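4-dehydrase (Streptomyces venezuelae, PDB 2PO3) probably works as a pyridoxal phosphate-dependent aminotransferase in desosamine biosynthesis, and is seen here with its TDP-sugar product bound to the cofactor as an external aldimine. Local coordinates at residues Q156-K159 with V160-H164; D181-A185 with G186-D190; D257-P260 with E261-R265; A271-R274 with E275-D279. All blocks are in the same frame, centred on the assembly; numbering follows the deposited sequence.

How the interactions relate
The four contacts are local and follow one another along the chain. Interactions 1 and 2 lie around the seven-stranded mixed sheet, with centres about 16 Å apart. Interaction 1 is on helix 154-163, between strands 139-145 and 167-171. Interaction 2 is the turn and loop that lead into strand 191-195. A salt bridge of 2.7 Å from Arg158 NH1 to Asp190 OD1 joins that helix to that loop. Interactions 3 and 4 share helix 246-276, with centres about 21 Å apart and no touch. Interaction 3 is the one nearer Lys200, and interaction 4 ends the same helix against helix 369-394. The centres of interactions 1 and 4 are about 39 Å apart.

Interaction 1 of 4, residues Q156-K159 with V160-H164; sequences QLRK and VADEH
Lys159 and Glu163 lie side by side one helical turn apart, pointing the same way. On the lysine side the contact is made by carbon: Lys159 CG lies 3.9 Å from Glu163 OE1. The lysine CG stands anti to the backbone N (chi1 -178°), which carries the chain past Glu163. The chain bends at chi3, and Lys159 NZ stays 5.0 Å from Glu163 OE1, beyond contact. Glu163 is poorly ordered, so this spacing is approximate.

Val160 is buried. Its CG2 lies beside its own backbone N and rests 3.5 Å from Gln156 O, the carbonyl that the same N bonds. Near the end of the helix, Val160 O accepts from His164 N, and also from His164 ND1 at 3.0 Å. The second bond is nearly straight and lies in the imidazole plane, which should fix the turn of the ring.

Arg158 meets Asp162 with its aliphatic part, CG to OD2 at 4.0 Å. The guanidinium and carboxylate planes are only 23° apart, but Arg158 NH1 and Asp162 OD1 remain 4.9 Å apart. The arginine is paired instead with Asp190. The backbone makes i to i+4 bonds, among them Asp162 N to Arg158 O at 2.9 Å.

Helix 154-163 is the helical limb of the beta-alpha-beta unit between strands 139-145 and 167-171. Leu157 packs on Leu168 and Phe170 of the second strand. Leu157 and Val160 both reach Val131 of helix 128-131.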
loop_
_atom_site.group_PDB
_atom_site.type_symbol
_atom_site.label_atom_id
_atom_site.label_comp_id
_atom_site.label_asym_id
_atom_site.label_seq_id
_atom_site.Cartn_x
_atom_site.Cartn_y
_atom_site.Cartn_z
ATOM N N GLN A 156 -6.000 24.989 20.712
ATOM C CA GLN A 156 -6.139 26.224 19.971
ATOM C C GLN A 156 -6.565 25.970 18.528
ATOM O O GLN A 156 -7.418 26.670 17.947
ATOM C CB GLN A 156 -4.831 26.992 20.002
ATOM C CG GLN A 156 -4.397 27.369 21.430
ATOM C CD GLN A 156 -2.971 27.902 21.448
ATOM O OE1 GLN A 156 -2.097 27.323 22.120
ATOM N NE2 GLN A 156 -2.724 28.982 20.692
ATOM N N LEU A 157 -5.965 24.923 17.949
ATOM C CA LEU A 157 -6.278 24.560 16.577
ATOM C C LEU A 157 -7.715 24.136 16.468
ATOM O O LEU A 157 -8.444 24.477 15.547
ATOM C CB LEU A 157 -5.373 23.403 16.145
ATOM C CG LEU A 157 -4.031 23.912 15.651
ATOM C CD1 LEU A 157 -3.076 22.758 15.402
ATOM C CD2 LEU A 157 -4.246 24.741 14.387
ATOM N N ARG A 158 -8.117 23.356 17.449
ATOM C CA ARG A 158 -9.466 22.882 17.520
ATOM C C ARG A 158 -10.380 24.117 17.583
ATOM O O ARG A 158 -11.391 24.250 16.884
ATOM C CB ARG A 158 -9.520 22.099 18.828
ATOM C CG ARG A 158 -10.916 21.689 19.269
ATOM C CD ARG A 158 -11.408 20.544 18.440
ATOM N NE ARG A 158 -11.129 19.230 19.006
ATOM C CZ ARG A 158 -11.535 18.170 18.307
ATOM N NH1 ARG A 158 -12.165 18.339 17.133
ATOM N NH2 ARG A 158 -11.299 16.940 18.781
ATOM N N LYS A 159 -10.001 25.073 18.432
ATOM C CA LYS A 159 -10.802 26.281 18.547
ATOM C C LYS A 159 -11.033 26.967 17.210
ATOM O O LYS A 159 -12.120 27.388 16.854
ATOM C CB LYS A 159 -10.339 27.253 19.631
ATOM C CG LYS A 159 -11.266 28.454 19.707
ATOM C CD LYS A 159 -10.776 29.573 20.614
ATOM C CE LYS A 159 -9.812 30.519 19.917
ATOM N NZ LYS A 159 -9.364 31.643 20.769
ATOM N N VAL A 160 -9.998 27.103 16.418
ATOM C CA VAL A 160 -10.215 27.746 15.136
ATOM C C VAL A 160 -11.091 26.882 14.244
ATOM O O VAL A 160 -12.029 27.347 13.599
ATOM C CB VAL A 160 -8.878 28.030 14.443
ATOM C CG1 VAL A 160 -9.109 28.674 13.074
ATOM C CG2 VAL A 160 -7.970 28.901 15.312
ATOM N N ALA A 161 -10.762 25.593 14.210
ATOM C CA ALA A 161 -11.468 24.625 13.396
ATOM C C ALA A 161 -12.941 24.825 13.562
ATOM O O ALA A 161 -13.661 25.025 12.593
ATOM C CB ALA A 161 -11.081 23.191 13.766
ATOM N N ASP A 162 -13.326 24.746 14.826
ATOM C CA ASP A 162 -14.696 24.907 15.226
ATOM C C ASP A 162 -15.241 26.155 14.610
ATOM O O ASP A 162 -16.207 26.115 13.857
ATOM C CB ASP A 162 -14.824 24.879 16.753
ATOM C CG ASP A 162 -14.669 23.441 17.191
ATOM O OD1 ASP A 162 -14.679 22.521 16.385
ATOM O OD2 ASP A 162 -14.507 23.267 18.489
ATOM N N GLU A 163 -14.583 27.257 14.914
ATOM C CA GLU A 163 -15.002 28.529 14.356
ATOM C C GLU A 163 -15.394 28.439 12.873
ATOM O O GLU A 163 -16.348 29.068 12.410
ATOM C CB GLU A 163 -13.891 29.596 14.510
ATOM C CG GLU A 163 -14.208 30.788 15.446
ATOM C CD GLU A 163 -13.068 31.104 16.389
ATOM O OE1 GLU A 163 -13.210 31.152 17.607
ATOM O OE2 GLU A 163 -11.915 31.289 15.772
ATOM N N HIS A 164 -14.668 27.677 12.076
ATOM C CA HIS A 164 -15.063 27.669 10.691
ATOM C C HIS A 164 -15.787 26.432 10.233
ATOM O O HIS A 164 -15.905 26.225 9.021
ATOM C CB HIS A 164 -13.892 28.033 9.750
ATOM C CG HIS A 164 -13.210 29.283 10.211
ATOM N ND1 HIS A 164 -12.524 29.333 11.426
ATOM C CD2 HIS A 164 -13.129 30.518 9.629
ATOM C CE1 HIS A 164 -12.044 30.575 11.553
ATOM N NE2 HIS A 164 -12.381 31.309 10.488
#

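Interaction 2 of 4, residues D181-A185 with G186-D190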
loop_
_atom_site.group_PDB
_atom_site.type_symbol
_atom_site.label_atom_id
_atom_site.label_comp_id
_atom_site.label_asym_id
_atom_site.label_seq_id
_atom_site.Cartn_x
_atom_site.Cartn_y
_atom_site.Cartn_z
ATOM N N ASP A 181 0.929 17.563 27.999
ATOM C CA ASP A 181 0.098 17.755 29.186
ATOM C C ASP A 181 -0.475 16.410 29.614
ATOM O O ASP A 181 -1.609 16.330 30.110
ATOM C CB ASP A 181 -1.001 18.861 29.077
ATOM C CG ASP A 181 -0.484 20.294 29.137
ATOM O OD1 ASP A 181 0.435 20.661 29.860
ATOM O OD2 ASP A 181 -1.122 21.112 28.315
ATOM N N GLY A 182 0.331 15.353 29.383
ATOM C CA GLY A 182 -0.062 14.000 29.723
ATOM C C GLY A 182 -1.015 13.325 28.726
ATOM O O GLY A 182 -1.380 12.151 28.899
ATOM N N ARG A 183 -1.429 14.056 27.678
ATOM C CA ARG A 183 -2.319 13.482 26.666
ATOM C C ARG A 183 -1.509 12.809 25.539
ATOM O O ARG A 183 -0.523 13.328 25.030
ATOM C CB ARG A 183 -3.173 14.579 26.142
ATOM C CG ARG A 183 -3.929 15.231 27.273
ATOM C CD ARG A 183 -5.118 15.964 26.685
ATOM N NE ARG A 183 -4.854 17.374 26.441
ATOM C CZ ARG A 183 -5.499 18.054 25.514
ATOM N NH1 ARG A 183 -6.421 17.478 24.745
ATOM N NH2 ARG A 183 -5.206 19.337 25.359
ATOM N N PRO A 184 -1.837 11.622 25.126
ATOM C CA PRO A 184 -0.955 11.080 24.106
ATOM C C PRO A 184 -1.299 11.492 22.693
ATOM O O PRO A 184 -2.455 11.770 22.371
ATOM C CB PRO A 184 -0.989 9.561 24.254
ATOM C CG PRO A 184 -2.186 9.245 25.137
ATOM C CD PRO A 184 -2.648 10.552 25.768
ATOM N N ALA A 185 -0.274 11.560 21.845
ATOM C CA ALA A 185 -0.515 11.917 20.448
ATOM C C ALA A 185 -1.336 10.771 19.910
ATOM O O ALA A 185 -1.036 9.610 20.238
ATOM C CB ALA A 185 0.779 12.059 19.642
ATOM N N GLY A 186 -2.353 11.094 19.117
ATOM C CA GLY A 186 -3.275 10.117 18.532
ATOM C C GLY A 186 -4.684 10.303 19.122
ATOM O O GLY A 186 -5.703 9.878 18.577
ATOM N N SER A 187 -4.733 10.971 20.270
ATOM C CA SER A 187 -5.974 11.235 20.964
ATOM C C SER A 187 -6.313 12.709 20.964
ATOM O O SER A 187 -7.155 13.144 21.739
ATOM C CB SER A 187 -5.733 10.918 22.407
ATOM O OG SER A 187 -4.882 11.938 22.898
ATOM N N LEU A 188 -5.647 13.477 20.109
ATOM C CA LEU A 188 -5.884 14.894 20.067
ATOM C C LEU A 188 -6.707 15.344 18.919
ATOM O O LEU A 188 -7.366 16.368 19.029
ATOM C CB LEU A 188 -4.569 15.684 20.030
ATOM C CG LEU A 188 -3.648 15.187 21.100
ATOM C CD1 LEU A 188 -2.244 15.683 20.805
ATOM C CD2 LEU A 188 -4.178 15.753 22.403
ATOM N N GLY A 189 -6.653 14.629 17.804
ATOM C CA GLY A 189 -7.466 15.135 16.699
ATOM C C GLY A 189 -8.733 14.335 16.621
ATOM O O GLY A 189 -8.971 13.483 17.480
ATOM N N ASP A 190 -9.507 14.622 15.586
ATOM C CA ASP A 190 -10.730 13.904 15.330
ATOM C C ASP A 190 -10.299 12.458 15.037
ATOM O O ASP A 190 -11.037 11.490 15.293
ATOM C CB ASP A 190 -11.423 14.505 14.073
ATOM C CG ASP A 190 -12.094 15.822 14.408
ATOM O OD1 ASP A 190 -12.257 16.180 15.548
ATOM O OD2 ASP A 190 -12.494 16.530 13.374
HETATM O O HOH W 1 -6.913 14.312 24.399
#
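Ser187 folds back on Pro184 at the tight end of this contact. The Pro184 carbonyl O is gripped twice, by Ser187 N at 3.2 Å and by Ser187 OG. The hydroxyl bond measures 2.5 Å, so short that its exact length is doubtful. OG is placed there by a chi1 of 71°, which sets it between its own backbone N and carbonyl carbon. Gly186 sits at the third position of the turn with a phi of 113°, where a CB would clash with Ala185 O.

Leu188 fills the inner side. Its CG lies 3.8 Å from Pro184 O, and CD1 is 4.2 Å from Ala185 CA. CD2 comes over one face of the Arg183 guanidinium, 3.7 Å from NH1. An alanine in place of Leu188 would probably leave that face without its apolar cover and open a gap under the turn.

The looser part is the guanidinium edge, where water 1 takes the place of direct contact. It lies in the guanidinium plane, accepts from Arg183 NH1 at 3.2 Å and donates to Ser187 O at 2.9 Å. The NH2 end of the arginine is held by a salt bridge to Asp155.

Residues 184-187 form a type II beta turn, with glycine in its usual third place. It follows the small antiparallel pair of strands 179-180 and 183-184 and sends the chain toward strand 191-195 of the main sheet.

Interaction 3 of 4, residues D257-P260 with E261-R265; sequences DAFP and EVIDR
Ile263 lays its CD1 methyl over one face of the Phe259 ring. The methyl is 4.2 Å from the ring centroid and 26° off the normal, a CH-pi contact. Ile263 CG1 lies on the same side of the ring, nearest Phe259 CE1 at 3.6 Å. Val262 adds a second bump: its CG1 lies at the ring edge, near the plane, 4.3 Å from Phe259 CD1. The two branched side chains thus form a corner, one over a face and one at the edge, and the ring fits into it. Phe259 CG stands anti to the backbone N (chi1 -160°), which lets the ring, though CB points away, come round to meet them.

The other branch of Val262, CG2, rests 3.4 Å from Ala258 O. It is only in loose contact with the Ala258 methyl.

All of this lies within helix 246-276, which is kinked at Pro260, whose N carries no hydrogen to bond the preceding turn. Past the proline, bonding resumes with uneven strength. Ile263 N bonds Phe259 O at 2.8 Å, nearly straight, while Val262 N gives the same oxygen a weak second bond. Asp264 N reaches Pro260 O only weakly. Water 2 makes weak bonds to Glu261 N and Asp257 O.

Phe259 also packs on Leu176, Ala201 and Val202. Its side chain is about 8 Å from that of Lys200, predicted to carry the cofactor but not linked to it in this structure.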
loop_
_atom_site.group_PDB
_atom_site.type_symbol
_atom_site.label_atom_id
_atom_site.label_comp_id
_atom_site.label_asym_id
_atom_site.label_seq_id
_atom_site.Cartn_x
_atom_site.Cartn_y
_atom_site.Cartn_z
ATOM N N ASP A 257 7.666 -4.315 20.757
ATOM C CA ASP A 257 8.262 -4.976 21.893
ATOM C C ASP A 257 9.551 -4.315 22.311
ATOM O O ASP A 257 9.852 -4.262 23.500
ATOM C CB ASP A 257 8.517 -6.500 21.635
ATOM C CG ASP A 257 7.290 -7.417 21.573
ATOM O OD1 ASP A 257 6.182 -7.088 21.984
ATOM O OD2 ASP A 257 7.531 -8.618 21.057
ATOM N N ALA A 258 10.315 -3.825 21.328
ATOM C CA ALA A 258 11.606 -3.177 21.582
ATOM C C ALA A 258 11.524 -1.687 21.880
ATOM O O ALA A 258 12.521 -1.042 22.252
ATOM C CB ALA A 258 12.505 -3.382 20.357
ATOM N N PHE A 259 10.329 -1.158 21.671
ATOM C CA PHE A 259 10.063 0.245 21.823
ATOM C C PHE A 259 10.605 0.896 23.102
ATOM O O PHE A 259 11.326 1.900 23.115
ATOM C CB PHE A 259 8.591 0.544 21.504
ATOM C CG PHE A 259 8.303 1.998 21.176
ATOM C CD1 PHE A 259 9.303 2.816 20.643
ATOM C CD2 PHE A 259 7.028 2.533 21.386
ATOM C CE1 PHE A 259 9.058 4.149 20.314
ATOM C CE2 PHE A 259 6.758 3.863 21.063
ATOM C CZ PHE A 259 7.779 4.663 20.541
ATOM N N PRO A 260 10.250 0.307 24.218
ATOM C CA PRO A 260 10.684 0.853 25.477
ATOM C C PRO A 260 12.183 1.078 25.579
ATOM O O PRO A 260 12.669 2.096 26.046
ATOM C CB PRO A 260 10.077 -0.026 26.578
ATOM C CG PRO A 260 9.100 -0.971 25.885
ATOM C CD PRO A 260 9.323 -0.839 24.385
ATOM N N GLU A 261 12.927 0.127 25.110
ATOM C CA GLU A 261 14.346 0.216 25.144
ATOM C C GLU A 261 14.861 1.171 24.078
ATOM O O GLU A 261 15.887 1.800 24.274
ATOM C CB GLU A 261 14.899 -1.209 25.062
ATOM C CG GLU A 261 16.396 -1.318 24.749
ATOM C CD GLU A 261 16.742 -2.635 24.095
ATOM O OE1 GLU A 261 16.081 -3.663 24.236
ATOM O OE2 GLU A 261 17.826 -2.543 23.344
ATOM N N VAL A 262 14.146 1.305 22.968
ATOM C CA VAL A 262 14.544 2.213 21.898
ATOM C C VAL A 262 14.433 3.649 22.421
ATOM O O VAL A 262 15.311 4.513 22.286
ATOM C CB VAL A 262 13.595 1.993 20.731
ATOM C CG1 VAL A 262 13.472 3.277 19.927
ATOM C CG2 VAL A 262 14.024 0.793 19.877
ATOM N N ILE A 263 13.309 3.917 23.071
ATOM C CA ILE A 263 13.124 5.252 23.614
ATOM C C ILE A 263 14.250 5.659 24.549
ATOM O O ILE A 263 14.750 6.782 24.531
ATOM C CB ILE A 263 11.800 5.323 24.350
ATOM C CG1 ILE A 263 10.679 5.152 23.358
ATOM C CG2 ILE A 263 11.597 6.683 25.020
ATOM C CD1 ILE A 263 9.532 6.077 23.728
ATOM N N ASP A 264 14.631 4.710 25.394
ATOM C CA ASP A 264 15.675 4.897 26.373
ATOM C C ASP A 264 16.945 5.235 25.683
ATOM O O ASP A 264 17.602 6.187 26.091
ATOM C CB ASP A 264 15.935 3.642 27.214
ATOM C CG ASP A 264 14.899 3.490 28.282
ATOM O OD1 ASP A 264 14.234 4.429 28.692
ATOM O OD2 ASP A 264 14.762 2.247 28.682
ATOM N N ARG A 265 17.273 4.448 24.659
ATOM C CA ARG A 265 18.509 4.744 23.955
ATOM C C ARG A 265 18.411 6.097 23.292
ATOM O O ARG A 265 19.368 6.854 23.307
ATOM C CB ARG A 265 18.983 3.693 22.945
ATOM C CG ARG A 265 20.331 4.114 22.350
ATOM C CD ARG A 265 21.530 3.433 23.009
ATOM N NE ARG A 265 21.479 2.010 22.683
ATOM C CZ ARG A 265 22.353 1.408 21.895
ATOM N NH1 ARG A 265 23.367 2.087 21.357
ATOM N NH2 ARG A 265 22.201 0.104 21.643
HETATM O O HOH W 2 12.429 -2.901 25.265
#

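Interaction 4 of 4, residues A271-R274 with E275-D279; sequences AAYR and EHLAD
Ala271 O and Ala272 O accept from Glu275 N and His276 N in regular helical bonds of 2.9 Å each, but Leu277 N splits between Tyr273 O and Arg274 O in two weak bonds as the helix ends.

His276 lies obliquely against Ala272, with its CD2 3.0 Å from Ala272 O. Glu275 CG stands over the centre of the imidazole, 4.1 Å above its plane. The modelled distance of 2.9 Å from Glu275 CG to Ala272 O is doubtfully short. A chi1 of 73° brings CG there, between its own backbone N and carbonyl carbon.

Here helix 246-276 finishes, and Leu277 is the first residue to leave helical geometry. Helix 369-394 covers one side of the contact: Ala272 and Tyr273 touch Ile372, and His276 touches Ala376. Replacing His276 by a serine would probably open a gap beside Ala272 and Ala376 and leave Glu275 CG without the ring it covers.

Tyr273 and Leu277 meet through CD2 and CD1 at 4.2 Å, the methyl set obliquely to the phenol. The tyrosine OH bonds Pro362 O. Arg274 turns back along the helix, and one face of its guanidinium has Ala271 CA 3.7 Å above the plane. A crystal neighbour also touches this arginine, so its pose may reflect packing in the crystal. At the helix end, Arg380 NH2 bonds His276 O and, beyond it, Ala278 O.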
loop_
_atom_site.group_PDB
_atom_site.type_symbol
_atom_site.label_atom_id
_atom_site.label_comp_id
_atom_site.label_asym_id
_atom_site.label_seq_id
_atom_site.Cartn_x
_atom_site.Cartn_y
_atom_site.Cartn_z
ATOM N N ALA A 271 20.764 13.188 25.080
ATOM C CA ALA A 271 21.503 13.892 26.094
ATOM C C ALA A 271 22.970 13.978 25.704
ATOM O O ALA A 271 23.615 15.011 25.910
ATOM C CB ALA A 271 21.262 13.269 27.457
ATOM N N ALA A 272 23.466 12.877 25.131
ATOM C CA ALA A 272 24.850 12.805 24.712
ATOM C C ALA A 272 25.182 13.865 23.708
ATOM O O ALA A 272 26.221 14.511 23.783
ATOM C CB ALA A 272 25.201 11.448 24.124
ATOM N N TYR A 273 24.291 14.031 22.744
ATOM C CA TYR A 273 24.563 15.039 21.749
ATOM C C TYR A 273 24.517 16.387 22.414
ATOM O O TYR A 273 25.352 17.240 22.152
ATOM C CB TYR A 273 23.514 15.057 20.618
ATOM C CG TYR A 273 23.740 14.101 19.444
ATOM C CD1 TYR A 273 22.904 12.994 19.253
ATOM C CD2 TYR A 273 24.756 14.324 18.514
ATOM C CE1 TYR A 273 23.067 12.119 18.175
ATOM C CE2 TYR A 273 24.952 13.459 17.437
ATOM C CZ TYR A 273 24.097 12.361 17.262
ATOM O OH TYR A 273 24.269 11.501 16.190
ATOM N N ARG A 274 23.524 16.590 23.274
ATOM C CA ARG A 274 23.406 17.897 23.930
ATOM C C ARG A 274 24.687 18.286 24.604
ATOM O O ARG A 274 25.227 19.395 24.475
ATOM C CB ARG A 274 22.294 17.930 24.960
ATOM C CG ARG A 274 21.582 19.272 25.063
ATOM C CD ARG A 274 20.495 19.276 26.134
ATOM N NE ARG A 274 20.741 18.288 27.201
ATOM C CZ ARG A 274 19.884 17.298 27.551
ATOM N NH1 ARG A 274 20.140 16.414 28.532
ATOM N NH2 ARG A 274 18.729 17.208 26.885
ATOM N N GLU A 275 25.186 17.328 25.344
ATOM C CA GLU A 275 26.417 17.564 26.047
ATOM C C GLU A 275 27.616 17.749 25.114
ATOM O O GLU A 275 28.436 18.636 25.321
ATOM C CB GLU A 275 26.650 16.497 27.136
ATOM C CG GLU A 275 27.051 15.149 26.526
ATOM C CD GLU A 275 27.941 14.342 27.428
ATOM O OE1 GLU A 275 28.908 14.815 27.999
ATOM O OE2 GLU A 275 27.551 13.085 27.545
ATOM N N HIS A 276 27.740 16.928 24.081
ATOM C CA HIS A 276 28.868 17.093 23.179
ATOM C C HIS A 276 28.834 18.322 22.292
ATOM O O HIS A 276 29.830 18.620 21.630
ATOM C CB HIS A 276 29.089 15.897 22.256
ATOM C CG HIS A 276 29.513 14.765 23.089
ATOM N ND1 HIS A 276 30.608 14.897 23.926
ATOM C CD2 HIS A 276 28.980 13.533 23.232
ATOM C CE1 HIS A 276 30.732 13.748 24.560
ATOM N NE2 HIS A 276 29.775 12.909 24.163
ATOM N N LEU A 277 27.703 19.008 22.239
ATOM C CA LEU A 277 27.599 20.189 21.365
ATOM C C LEU A 277 27.344 21.451 22.152
ATOM O O LEU A 277 26.940 22.508 21.654
ATOM C CB LEU A 277 26.519 19.963 20.287
ATOM C CG LEU A 277 26.888 18.837 19.333
ATOM C CD1 LEU A 277 25.602 18.465 18.643
ATOM C CD2 LEU A 277 27.957 19.284 18.334
ATOM N N ALA A 278 27.591 21.294 23.431
ATOM C CA ALA A 278 27.420 22.387 24.337
ATOM C C ALA A 278 28.421 23.488 23.991
ATOM O O ALA A 278 29.552 23.209 23.527
ATOM C CB ALA A 278 27.717 21.865 25.730
ATOM N N ASP A 279 27.969 24.730 24.254
ATOM C CA ASP A 279 28.749 25.941 24.040
ATOM C C ASP A 279 29.404 25.924 22.664
ATOM O O ASP A 279 30.619 25.828 22.525
ATOM C CB ASP A 279 29.763 26.151 25.205
ATOM C CG ASP A 279 29.197 26.002 26.616
ATOM O OD1 ASP A 279 28.340 26.749 27.062
ATOM O OD2 ASP A 279 29.720 25.008 27.331
#